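Local atomic coordinates of protein YchN (PDB entry 1JX7), a protein that is of unknown function but assembles into a homohexamer, a dimer of trimers, and belongs to the DsrE/DsrF-like family. Residues N20-A25 and Q62-I67. Numbering follows the deposited sequence.
Sequences NSLRLA and QQMLEI
Leu22 meets Met64 and Leu65 without any ring, amide or other flat group: all three touching side chains are apolar, and Met64, a selenomethionine, touches Leu22 through its aliphatic CB and not through SE. Their helices, 17-31 and 61-70, are the connecting helices of two successive beta-alpha-beta units that share strand 36-41, in the parallel five-stranded alpha/beta fold of this DsrE-like protein. The CA atoms of Leu22 and Met64, 6.4 Å apart, are the closest CA pair across the two segments, and the 173 Å² buried between them indicates a small contact. Leu22 points at the partner helix and divides its two methyls: Met64 CB faces both CB and CD1 of Leu22, each at 4.1 Å, while Leu22 CD2 reaches CD2 of Leu65 at 3.9 Å. The Leu22 side chain crosses that of Met64 at about a right angle and that of Leu65 obliquely. Ile61 and Leu68 also pack on Leu22, and Phe19 and Ile26 on Met64, extending this apolar seam along both helices. On the side of helix 17-31 turned from the seam, Asn20 ND2 is hydrogen-bonded to Ser43 OG of a second subunit. Leu65 CB is set off to the side of the partner helix, and the end of the side chain then turns in; with CD1 anti to CA (chi2 173°), its other methyl, CD2, makes the contact with Leu22.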
# COMPACT_ATOMS: atom_id res chain seq x y z
N ASN A 20 3.51 2.98 14.20
CA ASN A 20 4.95 3.11 14.42
C ASN A 20 5.38 4.56 14.66
O ASN A 20 6.27 4.82 15.47
CB ASN A 20 5.74 2.52 13.25
CG ASN A 20 5.77 1.01 13.27
OD1 ASN A 20 5.70 0.39 14.34
ND2 ASN A 20 5.91 0.40 12.10
N SER A 21 4.75 5.50 13.96
CA SER A 21 5.07 6.90 14.09
C SER A 21 4.88 7.35 15.52
O SER A 21 5.73 8.00 16.09
CB SER A 21 4.19 7.75 13.20
OG SER A 21 4.66 7.71 11.88
N LEU A 22 3.73 6.97 16.08
CA LEU A 22 3.37 7.33 17.45
C LEU A 22 4.24 6.62 18.48
O LEU A 22 4.61 7.20 19.51
CB LEU A 22 1.90 6.99 17.69
CG LEU A 22 0.97 7.81 16.79
CD1 LEU A 22 -0.48 7.44 17.06
CD2 LEU A 22 1.21 9.29 17.03
N ARG A 23 4.59 5.37 18.21
CA ARG A 23 5.42 4.61 19.12
C ARG A 23 6.79 5.26 19.18
O ARG A 23 7.38 5.37 20.25
CB ARG A 23 5.51 3.15 18.65
CG ARG A 23 6.00 2.21 19.72
CD ARG A 23 5.89 0.76 19.29
NE ARG A 23 6.74 0.43 18.15
CZ ARG A 23 6.83 -0.79 17.63
NH1 ARG A 23 6.13 -1.79 18.16
NH2 ARG A 23 7.62 -1.03 16.59
N LEU A 24 7.30 5.71 18.03
CA LEU A 24 8.61 6.35 17.95
C LEU A 24 8.53 7.72 18.61
O LEU A 24 9.47 8.16 19.27
CB LEU A 24 9.02 6.52 16.49
CG LEU A 24 10.52 6.67 16.18
CD1 LEU A 24 10.68 7.06 14.72
CD2 LEU A 24 11.15 7.72 17.04
N ALA A 25 7.40 8.39 18.43
CA ALA A 25 7.17 9.72 19.00
C ALA A 25 7.19 9.70 20.53
O ALA A 25 7.84 10.53 21.16
CB ALA A 25 5.84 10.28 18.50
N GLN A 62 -5.85 6.18 20.00
CA GLN A 62 -6.37 7.31 20.76
C GLN A 62 -5.48 7.56 21.97
O GLN A 62 -5.07 8.69 22.21
CB GLN A 62 -7.78 7.02 21.21
CG GLN A 62 -8.67 8.22 21.14
CD GLN A 62 -9.70 8.25 22.23
OE1 GLN A 62 -9.40 8.60 23.36
NE2 GLN A 62 -10.92 7.87 21.89
N GLN A 63 -5.19 6.50 22.72
CA GLN A 63 -4.36 6.59 23.92
C GLN A 63 -2.95 7.10 23.63
O GLN A 63 -2.42 7.89 24.41
CB GLN A 63 -4.25 5.22 24.61
CG GLN A 63 -3.21 5.20 25.74
CD GLN A 63 -2.88 3.78 26.23
OE1 GLN A 63 -3.64 3.18 26.98
NE2 GLN A 63 -1.75 3.26 25.78
N MSE A 64 -2.36 6.65 22.53
CA MSE A 64 -1.02 7.07 22.16
C MSE A 64 -0.97 8.56 21.85
O MSE A 64 0.06 9.22 22.02
CB MSE A 64 -0.51 6.24 20.97
CG MSE A 64 -0.22 4.79 21.34
SE MSE A 64 0.17 3.75 19.94
CE MSE A 64 -1.30 3.80 19.20
N LEU A 65 -2.09 9.11 21.39
CA LEU A 65 -2.16 10.54 21.09
C LEU A 65 -2.37 11.35 22.37
O LEU A 65 -1.90 12.47 22.48
CB LEU A 65 -3.29 10.81 20.09
CG LEU A 65 -2.87 10.56 18.64
CD1 LEU A 65 -4.09 10.68 17.72
CD2 LEU A 65 -1.78 11.55 18.23
N GLU A 66 -3.07 10.77 23.33
CA GLU A 66 -3.32 11.45 24.58
C GLU A 66 -2.01 11.48 25.37
O GLU A 66 -1.71 12.47 26.06
CB GLU A 66 -4.43 10.74 25.35
CG GLU A 66 -5.67 10.59 24.50
CD GLU A 66 -6.89 10.16 25.28
OE1 GLU A 66 -6.79 9.18 26.07
OE2 GLU A 66 -7.96 10.78 25.10
N ILE A 67 -1.22 10.42 25.26
CA ILE A 67 0.07 10.35 25.92
C ILE A 67 0.95 11.49 25.39
O ILE A 67 1.68 12.12 26.14
CB ILE A 67 0.78 9.00 25.62
CG1 ILE A 67 -0.00 7.84 26.23
CG2 ILE A 67 2.19 9.01 26.18
CD1 ILE A 67 0.57 6.49 25.93